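Side-chain contacts in 1-deoxy-D-xylulose 5-phosphate reductoisomerase (Moraxella catarrhalis, PDB 4ZQG), which catalyses the magnesium-dependent rearrangement and nicotinamide-dependent reduction of 1-deoxy-D-xylulose 5-phosphate to 2-C-methyl-D-erythritol 4-phosphate, a step of the MEP pathway that fosmidomycin blocks: residues Cys336-Thr341 / Ala366-Lys371; Ala24-His29 / His286-Pro291; Leu50-His55 / Thr74-Asp79. One frame throughout, in Å; residues are numbered along the deposited sequence.

Interaction 1 (Cys336-Thr341 / Ala366-Lys371); sequences CIALNT and ACLDDK
Leu-368, in the last turn of helix 359-368, spreads its two methyl groups over neighbouring residues of helix 333-351. Its CD2 branch reaches Ala-338, whose CB lies 4.2 Å away and points toward the incoming chain. The other branch turns to Leu-339, CD1 meeting CD1 at 4.1 Å, and there the two leucine side chains pass at an oblique angle. With CG beside the backbone N of Leu-368 (chi1 -78°), the end of the side chain swings closer to its partners than the direction of its first bond would suggest. Leu-339 has the other setting, CG anti to its backbone N (chi1 179°), which carries its methyls outward from the helix, where CD1 reaches Leu-368. The small side chain of Ala-338 lets the backbones come close, its CA lying 6.0 Å from the CA of Leu-368. No hydrogen bond crosses this buried, wholly apolar contact. Leu-324 and Ala-328 of helix 320-331 also touch Leu-368, while Met-230, Leu-234 and Ile-237 of helix 230-243 pack on Leu-339. Beyond Leu-368 the chain turns at Asp-370, the N-cap of the next short helix; Asp-370 OD1 forms a salt bridge with Lys-405 of helix 387-409. This apolar helix-to-helix contact joins two successive helices, 333-351 and 359-368, of the C-terminal domain, consistent with the helical bundle known for DXP reductoisomerases.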
ATOM      1  N   CYS A 336      17.713 -16.638  19.435  1.00 58.64           N
ATOM      2  CA  CYS A 336      16.546 -15.761  19.546  1.00 59.60           C
ATOM      3  C   CYS A 336      15.898 -15.825  20.915  1.00 59.73           C
ATOM      4  O   CYS A 336      15.427 -14.810  21.435  1.00 59.66           O
ATOM      5  CB  CYS A 336      15.538 -16.083  18.457  1.00 60.20           C
ATOM      6  SG  CYS A 336      16.178 -15.538  16.862  1.00 61.23           S
ATOM      7  N   ILE A 337      15.926 -17.026  21.489  1.00 60.20           N
ATOM      8  CA  ILE A 337      15.537 -17.277  22.857  1.00 59.09           C
ATOM      9  C   ILE A 337      16.514 -16.600  23.797  1.00 60.62           C
ATOM     10  O   ILE A 337      16.135 -15.792  24.627  1.00 60.84           O
ATOM     11  CB  ILE A 337      15.452 -18.777  23.106  1.00 58.88           C
ATOM     12  CG1 ILE A 337      14.255 -19.304  22.340  1.00 58.35           C
ATOM     13  CG2 ILE A 337      15.359 -19.078  24.606  1.00 58.92           C
ATOM     14  CD1 ILE A 337      14.227 -20.799  22.222  1.00 60.26           C
ATOM     15  N   ALA A 338      17.787 -16.897  23.649  1.00 62.09           N
ATOM     16  CA  ALA A 338      18.776 -16.164  24.407  1.00 62.85           C
ATOM     17  C   ALA A 338      18.417 -14.702  24.309  1.00 61.61           C
ATOM     18  O   ALA A 338      18.360 -14.038  25.308  1.00 63.47           O
ATOM     19  CB  ALA A 338      20.180 -16.413  23.869  1.00 63.60           C
ATOM     20  N   LEU A 339      18.138 -14.215  23.103  1.00 60.94           N
ATOM     21  CA  LEU A 339      17.882 -12.789  22.889  1.00 60.69           C
ATOM     22  C   LEU A 339      16.661 -12.285  23.646  1.00 60.13           C
ATOM     23  O   LEU A 339      16.744 -11.311  24.380  1.00 57.72           O
ATOM     24  CB  LEU A 339      17.658 -12.465  21.409  1.00 59.45           C
ATOM     25  CG  LEU A 339      17.349 -10.990  21.085  1.00 58.52           C
ATOM     26  CD1 LEU A 339      18.615 -10.225  20.721  1.00 59.34           C
ATOM     27  CD2 LEU A 339      16.318 -10.879  19.977  1.00 57.38           C
ATOM     28  N   ASN A 340      15.536 -12.933  23.403  1.00 61.46           N
ATOM     29  CA  ASN A 340      14.278 -12.485  23.933  1.00 64.90           C
ATOM     30  C   ASN A 340      14.194 -12.553  25.464  1.00 65.56           C
ATOM     31  O   ASN A 340      13.827 -11.567  26.118  1.00 63.89           O
ATOM     32  CB  ASN A 340      13.141 -13.307  23.385  1.00 66.38           C
ATOM     33  CG  ASN A 340      11.836 -12.889  23.990  1.00 68.23           C
ATOM     34  OD1 ASN A 340      11.506 -11.692  23.974  1.00 69.80           O
ATOM     35  ND2 ASN A 340      11.129 -13.833  24.612  1.00 69.67           N
ATOM     36  N   THR A 341      14.565 -13.717  26.001  1.00 64.28           N
ATOM     37  CA  THR A 341      14.653 -13.917  27.438  1.00 62.55           C
ATOM     38  C   THR A 341      15.696 -13.035  28.104  1.00 62.43           C
ATOM     39  O   THR A 341      15.393 -12.388  29.089  1.00 63.81           O
ATOM     40  CB  THR A 341      14.930 -15.377  27.800  1.00 61.55           C
ATOM     41  OG1 THR A 341      13.906 -16.197  27.230  1.00 59.40           O
ATOM     42  CG2 THR A 341      14.921 -15.550  29.277  1.00 63.64           C
ATOM     43  N   ALA A 366      26.102 -10.094  26.211  1.00 70.81           N
ATOM     44  CA  ALA A 366      26.859 -10.962  27.095  1.00 71.66           C
ATOM     45  C   ALA A 366      26.205 -12.319  27.097  1.00 70.28           C
ATOM     46  O   ALA A 366      26.882 -13.342  27.050  1.00 70.56           O
ATOM     47  CB  ALA A 366      26.947 -10.388  28.499  1.00 72.11           C
ATOM     48  N   CYS A 367      24.884 -12.319  27.095  1.00 69.52           N
ATOM     49  CA  CYS A 367      24.131 -13.559  26.952  1.00 70.84           C
ATOM     50  C   CYS A 367      24.234 -14.258  25.562  1.00 70.37           C
ATOM     51  O   CYS A 367      24.292 -15.491  25.489  1.00 71.08           O
ATOM     52  CB  CYS A 367      22.671 -13.312  27.302  1.00 70.19           C
ATOM     53  SG  CYS A 367      22.424 -13.156  29.079  1.00 73.21           S
ATOM     54  N   LEU A 368      24.244 -13.501  24.468  1.00 67.88           N
ATOM     55  CA  LEU A 368      24.340 -14.141  23.178  1.00 66.68           C
ATOM     56  C   LEU A 368      25.709 -14.802  23.063  1.00 68.57           C
ATOM     57  O   LEU A 368      25.793 -15.940  22.590  1.00 66.76           O
ATOM     58  CB  LEU A 368      24.098 -13.164  22.032  1.00 65.08           C
ATOM     59  CG  LEU A 368      22.635 -12.823  21.787  1.00 63.57           C
ATOM     60  CD1 LEU A 368      22.503 -11.472  21.126  1.00 62.96           C
ATOM     61  CD2 LEU A 368      21.946 -13.899  20.971  1.00 63.58           C
ATOM     62  N   ASP A 369      26.745 -14.097  23.540  1.00 70.13           N
ATOM     63  CA  ASP A 369      28.126 -14.554  23.437  1.00 73.21           C
ATOM     64  C   ASP A 369      28.602 -15.461  24.570  1.00 75.10           C
ATOM     65  O   ASP A 369      29.750 -15.869  24.581  1.00 76.15           O
ATOM     66  CB  ASP A 369      29.074 -13.358  23.296  1.00 75.57           C
ATOM     67  CG  ASP A 369      28.898 -12.621  21.969  1.00 76.36           C
ATOM     68  OD1 ASP A 369      29.451 -11.509  21.847  1.00 77.78           O
ATOM     69  OD2 ASP A 369      28.203 -13.141  21.053  1.00 77.60           O
ATOM     70  N   ASP A 370      27.720 -15.793  25.506  1.00 76.64           N
ATOM     71  CA  ASP A 370      28.057 -16.700  26.604  1.00 77.60           C
ATOM     72  C   ASP A 370      28.165 -18.169  26.189  1.00 76.78           C
ATOM     73  O   ASP A 370      27.231 -18.715  25.593  1.00 73.04           O
ATOM     74  CB  ASP A 370      26.989 -16.593  27.678  1.00 78.98           C
ATOM     75  CG  ASP A 370      27.282 -17.453  28.871  1.00 80.13           C
ATOM     76  OD1 ASP A 370      27.419 -16.878  29.972  1.00 80.31           O
ATOM     77  OD2 ASP A 370      27.373 -18.691  28.707  1.00 82.98           O
ATOM     78  N   LYS A 371      29.267 -18.821  26.576  1.00 78.81           N
ATOM     79  CA  LYS A 371      29.549 -20.183  26.112  1.00 79.57           C
ATOM     80  C   LYS A 371      28.505 -21.193  26.595  1.00 77.33           C
ATOM     81  O   LYS A 371      28.158 -22.131  25.873  1.00 77.12           O
ATOM     82  CB  LYS A 371      30.959 -20.623  26.502  1.00 82.51           C
ATOM     83  CG  LYS A 371      32.056 -19.846  25.782  1.00 83.98           C
TER

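Interaction 2 (Ala24-His29 / His286-Pro291); sequences AIIRQH and HALAYP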
ATOM      1  N   ALA A  24     -12.828  -2.900  22.500  1.00 49.68           N
ATOM      2  CA  ALA A  24     -13.456  -1.645  22.031  1.00 49.51           C
ATOM      3  C   ALA A  24     -14.104  -1.841  20.678  1.00 50.61           C
ATOM      4  O   ALA A  24     -15.142  -1.237  20.387  1.00 53.15           O
ATOM      5  CB  ALA A  24     -12.485  -0.494  22.051  1.00 48.58           C
ATOM      6  N   ILE A  25     -13.542  -2.754  19.886  1.00 50.84           N
ATOM      7  CA  ILE A  25     -14.105  -3.108  18.617  1.00 50.66           C
ATOM      8  C   ILE A  25     -15.323  -4.011  18.791  1.00 50.41           C
ATOM      9  O   ILE A  25     -16.326  -3.811  18.136  1.00 49.80           O
ATOM     10  CB  ILE A  25     -13.046  -3.801  17.751  1.00 51.88           C
ATOM     11  CG1 ILE A  25     -11.909  -2.827  17.384  1.00 52.22           C
ATOM     12  CG2 ILE A  25     -13.673  -4.366  16.480  1.00 52.67           C
ATOM     13  CD1 ILE A  25     -10.656  -3.521  16.818  1.00 51.56           C
ATOM     14  N   ILE A  26     -15.244  -5.005  19.676  1.00 51.04           N
ATOM     15  CA  ILE A  26     -16.391  -5.877  19.944  1.00 51.48           C
ATOM     16  C   ILE A  26     -17.648  -5.062  20.336  1.00 51.69           C
ATOM     17  O   ILE A  26     -18.762  -5.363  19.888  1.00 51.48           O
ATOM     18  CB  ILE A  26     -16.124  -6.872  21.068  1.00 52.99           C
ATOM     19  CG1 ILE A  26     -14.885  -7.738  20.816  1.00 53.14           C
ATOM     20  CG2 ILE A  26     -17.342  -7.751  21.243  1.00 54.91           C
ATOM     21  CD1 ILE A  26     -14.879  -8.362  19.469  1.00 53.57           C
ATOM     22  N   ARG A  27     -17.466  -4.016  21.142  1.00 51.01           N
ATOM     23  CA  ARG A  27     -18.594  -3.227  21.573  1.00 51.81           C
ATOM     24  C   ARG A  27     -19.212  -2.433  20.463  1.00 52.34           C
ATOM     25  O   ARG A  27     -20.294  -1.897  20.601  1.00 51.81           O
ATOM     26  CB  ARG A  27     -18.177  -2.250  22.654  1.00 52.52           C
ATOM     27  CG  ARG A  27     -17.767  -2.924  23.920  1.00 53.14           C
ATOM     28  CD  ARG A  27     -17.374  -1.928  24.984  1.00 54.26           C
ATOM     29  NE  ARG A  27     -16.825  -2.681  26.105  1.00 54.34           N
ATOM     30  CZ  ARG A  27     -15.552  -2.719  26.466  1.00 53.94           C
ATOM     31  NH1 ARG A  27     -15.218  -3.489  27.483  1.00 53.96           N
ATOM     32  NH2 ARG A  27     -14.613  -2.003  25.829  1.00 55.03           N
ATOM     33  N   GLN A  28     -18.496  -2.291  19.361  1.00 54.15           N
ATOM     34  CA  GLN A  28     -19.039  -1.581  18.236  1.00 54.90           C
ATOM     35  C   GLN A  28     -19.740  -2.528  17.300  1.00 56.53           C
ATOM     36  O   GLN A  28     -20.488  -2.079  16.412  1.00 56.96           O
ATOM     37  CB  GLN A  28     -17.935  -0.863  17.516  1.00 55.43           C
ATOM     38  CG  GLN A  28     -17.255   0.207  18.343  1.00 54.87           C
ATOM     39  CD  GLN A  28     -16.127   0.809  17.551  1.00 55.99           C
ATOM     40  OE1 GLN A  28     -16.365   1.472  16.500  1.00 57.80           O
ATOM     41  NE2 GLN A  28     -14.886   0.540  17.984  1.00 54.36           N
ATOM     42  N   HIS A  29     -19.524  -3.830  17.510  1.00 57.80           N
ATOM     43  CA  HIS A  29     -20.003  -4.849  16.592  1.00 59.69           C
ATOM     44  C   HIS A  29     -20.659  -5.966  17.364  1.00 63.93           C
ATOM     45  O   HIS A  29     -20.151  -7.086  17.385  1.00 64.39           O
ATOM     46  CB  HIS A  29     -18.821  -5.365  15.773  1.00 57.35           C
ATOM     47  CG  HIS A  29     -18.274  -4.335  14.846  1.00 55.33           C
ATOM     48  ND1 HIS A  29     -18.937  -3.950  13.709  1.00 55.66           N
ATOM     49  CD2 HIS A  29     -17.177  -3.556  14.928  1.00 53.68           C
ATOM     50  CE1 HIS A  29     -18.269  -2.980  13.125  1.00 54.83           C
ATOM     51  NE2 HIS A  29     -17.193  -2.730  13.844  1.00 54.13           N
ATOM     52  N   HIS A 286      -8.898  -5.158  11.149  1.00 50.18           N
ATOM     53  CA  HIS A 286      -8.539  -5.832   9.916  1.00 51.94           C
ATOM     54  C   HIS A 286      -8.417  -7.329  10.130  1.00 51.48           C
ATOM     55  O   HIS A 286      -8.939  -8.128   9.352  1.00 51.70           O
ATOM     56  CB  HIS A 286      -7.189  -5.338   9.376  1.00 52.98           C
ATOM     57  CG  HIS A 286      -6.651  -6.203   8.279  1.00 54.80           C
ATOM     58  ND1 HIS A 286      -5.718  -7.199   8.496  1.00 55.12           N
ATOM     59  CD2 HIS A 286      -6.938  -6.240   6.958  1.00 55.33           C
ATOM     60  CE1 HIS A 286      -5.482  -7.832   7.366  1.00 54.94           C
ATOM     61  NE2 HIS A 286      -6.198  -7.260   6.416  1.00 55.86           N
ATOM     62  N   ALA A 287      -7.710  -7.703  11.189  1.00 50.14           N
ATOM     63  CA  ALA A 287      -7.498  -9.097  11.446  1.00 50.57           C
ATOM     64  C   ALA A 287      -8.784  -9.819  11.885  1.00 51.43           C
ATOM     65  O   ALA A 287      -8.996 -10.961  11.487  1.00 51.24           O
ATOM     66  CB  ALA A 287      -6.415  -9.246  12.474  1.00 51.47           C
ATOM     67  N   LEU A 288      -9.643  -9.155  12.677  1.00 52.17           N
ATOM     68  CA  LEU A 288     -10.909  -9.733  13.089  1.00 53.28           C
ATOM     69  C   LEU A 288     -11.841 -10.004  11.939  1.00 55.41           C
ATOM     70  O   LEU A 288     -12.472 -11.056  11.872  1.00 59.37           O
ATOM     71  CB  LEU A 288     -11.648  -8.830  14.048  1.00 54.26           C
ATOM     72  CG  LEU A 288     -11.247  -8.964  15.518  1.00 55.12           C
ATOM     73  CD1 LEU A 288     -11.914  -7.864  16.308  1.00 54.39           C
ATOM     74  CD2 LEU A 288     -11.647 -10.316  16.071  1.00 56.79           C
ATOM     75  N   ALA A 289     -11.985  -9.053  11.036  1.00 55.93           N
ATOM     76  CA  ALA A 289     -12.996  -9.214  10.021  1.00 55.41           C
ATOM     77  C   ALA A 289     -12.487  -9.929   8.789  1.00 56.23           C
ATOM     78  O   ALA A 289     -13.285 -10.318   7.964  1.00 56.90           O
ATOM     79  CB  ALA A 289     -13.571  -7.888   9.663  1.00 55.67           C
ATOM     80  N   TYR A 290     -11.173 -10.125   8.672  1.00 56.17           N
ATOM     81  CA  TYR A 290     -10.577 -10.666   7.449  1.00 57.06           C
ATOM     82  C   TYR A 290     -11.331 -11.910   6.979  1.00 58.69           C
ATOM     83  O   TYR A 290     -11.707 -12.740   7.809  1.00 56.35           O
ATOM     84  CB  TYR A 290      -9.112 -10.997   7.704  1.00 57.29           C
ATOM     85  CG  TYR A 290      -8.388 -11.479   6.493  1.00 58.29           C
ATOM     86  CD1 TYR A 290      -7.569 -10.627   5.772  1.00 58.08           C
ATOM     87  CD2 TYR A 290      -8.505 -12.809   6.061  1.00 58.28           C
ATOM     88  CE1 TYR A 290      -6.908 -11.086   4.636  1.00 59.12           C
ATOM     89  CE2 TYR A 290      -7.834 -13.260   4.946  1.00 58.25           C
ATOM     90  CZ  TYR A 290      -7.040 -12.390   4.239  1.00 59.10           C
ATOM     91  OH  TYR A 290      -6.386 -12.822   3.108  1.00 63.85           O
ATOM     92  N   PRO A 291     -11.585 -12.067   5.670  1.00 59.68           N
ATOM     93  CA  PRO A 291     -11.162 -11.191   4.590  1.00 60.18           C
ATOM     94  C   PRO A 291     -12.075  -9.969   4.343  1.00 60.59           C
ATOM     95  O   PRO A 291     -11.852  -9.195   3.407  1.00 60.56           O
ATOM     96  CB  PRO A 291     -11.247 -12.124   3.398  1.00 59.69           C
ATOM     97  CG  PRO A 291     -12.479 -12.915   3.700  1.00 60.75           C
ATOM     98  CD  PRO A 291     -12.489 -13.119   5.175  1.00 59.93           C
TER
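In the nucleotide-binding Rossmann-type domain, helix 17-26 directly follows the first strand, and through Ile-25 and Ile-26 it meets Leu-288 of helix 281-289. A single methyl does the touching on the Leu-288 side. Leu-288 CD1 lies 3.9 Å from Ile-25 CG2, the two side chains crossing at a slant, and the same CD1 is 4.4 Å from Ile-26 CD1. Ile-25 presents its short branch because CG2 stands anti to the backbone N, whereas CG1 lies beside it (chi1 -66°). The first bond of the Ile-26 side chain does not head for Leu-288, but the bend about CB-CG1 brings its CD1 nearer. All three residues are buried: Ile-26 also rests on Tyr-33 and Ile-35 of strand 33-39, and Leu-288 on Leu-125 of strand 123-126, which places the contact over one side of the parallel sheet. A type I turn runs from Ile-26 to His-29, closed by His-29 N to Ile-26 O at 2.9 Å. Gln-28 then folds back on its own helix: NE2 donates to Ala-24 O (3.0 Å, N-H...O 160°) from 52° above the carbonyl plane, and also reaches Ser-296 O.

Interaction 3 (Leu50-His55 / Thr74-Asp79); sequences LAMEFH and TDAGLD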
ATOM      1  N   LEU A  50     -15.312  -7.298  33.237  1.00 52.64           N
ATOM      2  CA  LEU A  50     -15.491  -7.825  31.881  1.00 53.48           C
ATOM      3  C   LEU A  50     -16.417  -9.035  31.842  1.00 54.16           C
ATOM      4  O   LEU A  50     -17.306  -9.132  31.031  1.00 53.40           O
ATOM      5  CB  LEU A  50     -14.124  -8.185  31.229  1.00 53.30           C
ATOM      6  CG  LEU A  50     -13.101  -7.030  31.043  1.00 52.68           C
ATOM      7  CD1 LEU A  50     -11.853  -7.507  30.318  1.00 52.64           C
ATOM      8  CD2 LEU A  50     -13.711  -5.864  30.317  1.00 51.99           C
ATOM      9  N   ALA A  51     -16.197  -9.958  32.750  1.00 56.36           N
ATOM     10  CA  ALA A  51     -17.107 -11.074  32.949  1.00 57.60           C
ATOM     11  C   ALA A  51     -18.573 -10.622  33.009  1.00 58.94           C
ATOM     12  O   ALA A  51     -19.417 -11.098  32.244  1.00 58.91           O
ATOM     13  CB  ALA A  51     -16.741 -11.790  34.229  1.00 58.53           C
ATOM     14  N   MET A  52     -18.859  -9.655  33.873  1.00 59.28           N
ATOM     15  CA  MET A  52     -20.228  -9.153  34.015  1.00 60.14           C
ATOM     16  C   MET A  52     -20.742  -8.473  32.751  1.00 59.21           C
ATOM     17  O   MET A  52     -21.934  -8.521  32.424  1.00 59.13           O
ATOM     18  CB  MET A  52     -20.312  -8.157  35.161  1.00 62.13           C
ATOM     19  CG  MET A  52     -19.754  -8.664  36.472  1.00 64.43           C
ATOM     20  SD  MET A  52     -19.756  -7.323  37.641  1.00 69.93           S
ATOM     21  CE  MET A  52     -19.562  -8.197  39.196  1.00 67.66           C
ATOM     22  N   GLU A  53     -19.839  -7.813  32.037  1.00 57.80           N
ATOM     23  CA  GLU A  53     -20.224  -7.166  30.816  1.00 56.62           C
ATOM     24  C   GLU A  53     -20.537  -8.187  29.719  1.00 55.42           C
ATOM     25  O   GLU A  53     -21.565  -8.097  29.081  1.00 54.40           O
ATOM     26  CB  GLU A  53     -19.137  -6.191  30.355  1.00 56.35           C
ATOM     27  CG  GLU A  53     -19.514  -5.541  29.037  1.00 55.78           C
ATOM     28  CD  GLU A  53     -18.565  -4.498  28.568  1.00 54.73           C
ATOM     29  OE1 GLU A  53     -17.487  -4.352  29.163  1.00 54.77           O
ATOM     30  OE2 GLU A  53     -18.925  -3.849  27.558  1.00 55.34           O
ATOM     31  N   PHE A  54     -19.687  -9.181  29.539  1.00 55.50           N
ATOM     32  CA  PHE A  54     -19.797 -10.033  28.357  1.00 56.91           C
ATOM     33  C   PHE A  54     -20.328 -11.417  28.593  1.00 58.52           C
ATOM     34  O   PHE A  54     -20.519 -12.121  27.619  1.00 61.57           O
ATOM     35  CB  PHE A  54     -18.439 -10.138  27.598  1.00 55.82           C
ATOM     36  CG  PHE A  54     -17.968  -8.847  26.993  1.00 54.18           C
ATOM     37  CD1 PHE A  54     -16.959  -8.123  27.575  1.00 54.18           C
ATOM     38  CD2 PHE A  54     -18.552  -8.352  25.857  1.00 53.81           C
ATOM     39  CE1 PHE A  54     -16.526  -6.928  27.017  1.00 53.15           C
ATOM     40  CE2 PHE A  54     -18.137  -7.160  25.313  1.00 53.17           C
ATOM     41  CZ  PHE A  54     -17.126  -6.443  25.896  1.00 52.47           C
ATOM     42  N   HIS A  55     -20.567 -11.820  29.840  1.00 61.60           N
ATOM     43  CA  HIS A  55     -21.100 -13.168  30.185  1.00 63.85           C
ATOM     44  C   HIS A  55     -20.375 -14.255  29.403  1.00 61.37           C
ATOM     45  O   HIS A  55     -20.996 -14.971  28.622  1.00 62.99           O
ATOM     46  CB  HIS A  55     -22.636 -13.304  29.949  1.00 70.14           C
ATOM     47  CG  HIS A  55     -23.490 -12.368  30.770  1.00 78.06           C
ATOM     48  ND1 HIS A  55     -24.439 -11.535  30.205  1.00 82.56           N
ATOM     49  CD2 HIS A  55     -23.524 -12.121  32.103  1.00 82.75           C
ATOM     50  CE1 HIS A  55     -25.014 -10.814  31.149  1.00 85.02           C
ATOM     51  NE2 HIS A  55     -24.479 -11.149  32.313  1.00 86.09           N
ATOM     52  N   THR A  74     -19.279 -16.213  41.715  1.00 68.77           N
ATOM     53  CA  THR A  74     -20.504 -16.806  42.255  1.00 72.38           C
ATOM     54  C   THR A  74     -21.330 -15.714  42.947  1.00 71.46           C
ATOM     55  O   THR A  74     -22.523 -15.642  42.693  1.00 70.07           O
ATOM     56  CB  THR A  74     -20.286 -18.070  43.163  1.00 74.90           C
ATOM     57  OG1 THR A  74     -19.312 -17.809  44.164  1.00 75.24           O
ATOM     58  CG2 THR A  74     -19.788 -19.286  42.323  1.00 76.31           C
ATOM     59  N   ASP A  75     -20.689 -14.838  43.737  1.00 71.85           N
ATOM     60  CA  ASP A  75     -21.368 -13.672  44.360  1.00 73.50           C
ATOM     61  C   ASP A  75     -22.130 -12.783  43.372  1.00 73.35           C
ATOM     62  O   ASP A  75     -23.159 -12.237  43.725  1.00 77.23           O
ATOM     63  CB  ASP A  75     -20.403 -12.804  45.179  1.00 74.89           C
ATOM     64  CG  ASP A  75     -19.988 -13.461  46.509  1.00 79.21           C
ATOM     65  OD1 ASP A  75     -18.943 -13.104  47.090  1.00 84.93           O
ATOM     66  OD2 ASP A  75     -20.690 -14.356  46.994  1.00 81.66           O
ATOM     67  N   ALA A  76     -21.645 -12.657  42.145  1.00 70.09           N
ATOM     68  CA  ALA A  76     -22.315 -11.902  41.120  1.00 69.11           C
ATOM     69  C   ALA A  76     -23.326 -12.704  40.304  1.00 69.11           C
ATOM     70  O   ALA A  76     -23.887 -12.188  39.317  1.00 69.92           O
ATOM     71  CB  ALA A  76     -21.264 -11.360  40.168  1.00 69.33           C
ATOM     72  N   GLY A  77     -23.485 -13.980  40.624  1.00 67.73           N
ATOM     73  CA  GLY A  77     -24.423 -14.847  39.928  1.00 67.64           C
ATOM     74  C   GLY A  77     -24.231 -15.077  38.450  1.00 67.51           C
ATOM     75  O   GLY A  77     -25.198 -15.219  37.724  1.00 66.61           O
ATOM     76  N   LEU A  78     -22.986 -15.130  37.989  1.00 69.12           N
ATOM     77  CA  LEU A  78     -22.725 -15.502  36.603  1.00 69.24           C
ATOM     78  C   LEU A  78     -22.558 -17.017  36.492  1.00 70.30           C
ATOM     79  O   LEU A  78     -22.053 -17.642  37.409  1.00 66.63           O
ATOM     80  CB  LEU A  78     -21.453 -14.834  36.084  1.00 70.09           C
ATOM     81  CG  LEU A  78     -21.364 -13.359  35.670  1.00 69.81           C
ATOM     82  CD1 LEU A  78     -22.737 -12.742  35.524  1.00 69.72           C
ATOM     83  CD2 LEU A  78     -20.489 -12.580  36.636  1.00 71.07           C
ATOM     84  N   ASP A  79     -22.926 -17.579  35.334  1.00 73.77           N
ATOM     85  CA  ASP A  79     -22.707 -19.004  35.034  1.00 75.53           C
ATOM     86  C   ASP A  79     -21.252 -19.334  34.686  1.00 74.62           C
ATOM     87  O   ASP A  79     -20.911 -20.503  34.524  1.00 78.34           O
ATOM     88  CB  ASP A  79     -23.575 -19.454  33.850  1.00 77.96           C
ATOM     89  CG  ASP A  79     -25.070 -19.369  34.134  1.00 81.50           C
ATOM     90  OD1 ASP A  79     -25.846 -19.200  33.166  1.00 87.04           O
ATOM     91  OD2 ASP A  79     -25.477 -19.473  35.306  1.00 82.42           O
TER
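The backbone N of His-55 bonds to Ala-51 O at 2.8 Å, completing the last turn of helix 44-54 at the residue whose ring then leans against Leu-78. His-55 itself has left helical geometry with a positive phi of 45°, and its imidazole folds back beside the helix end, so that Met-52 O sits 3.6 Å above one face of the ring, offset toward the rim. Leu-78 uses the ring's edge instead. Its CD1 lies in the imidazole plane, 3.6 Å from His-55 CD2 and somewhat farther from NE2, and the two side chains cross at about a right angle. The second branch of the leucine, CD2, meets Met-52 CG at 4.0 Å, again nearly at right angles, so the fork of Leu-78 is shared between methionine and histidine. Ala-51 CB looks toward the same leucine from deeper in the helix.

These helices, 44-54 and 66-75, are successive crossover helices of the Rossmann-type domain, joining strand 33-39 to strand 58-61 and strand 58-61 to the edge strand 81-84. Their contact lies at the surface of the subunit, where both Met-52 and His-55 are exposed. Leu-78 belongs to the connection that leaves helix 66-75 for that edge strand. The helix is terminated by a Schellman motif with Gly-77 at its positive-phi position. Gly-77 N also lies 2.8 Å from Thr-74 O, to which it is hydrogen-bonded.

Just before this glycine, Ala-76 points its CB at the far end of Met-52, CB to CE 3.7 Å. The methionine spans the distance because its chain is extended beyond CG (chi2 173°, chi3 163°), laying CG by Leu-78 and the terminal methyl by Ala-76.

Overall arrangement
Along the chain, interaction 3 falls within the long span between the two halves of interaction 2, and interaction 1 follows both. Interaction 3 and the 24-29 half of interaction 2 lie in the Rossmann-type domain; the two contacts, with centres 23 Å apart, touch directly: Arg-27 NE forms a 2.8 Å salt bridge with Glu-53 OE2, and Ile-26 packs on Phe-54, tying helix 17-26 to helix 44-54. Interaction 1 lies across the centre of the chain, 38 Å from interaction 2 and 44 Å from interaction 3 between centres, among helices of the C-terminal domain. Interaction 2 brings helix 281-289, distant in sequence, onto the nucleotide-binding domain, whereas 1 and 3 join helices close in sequence.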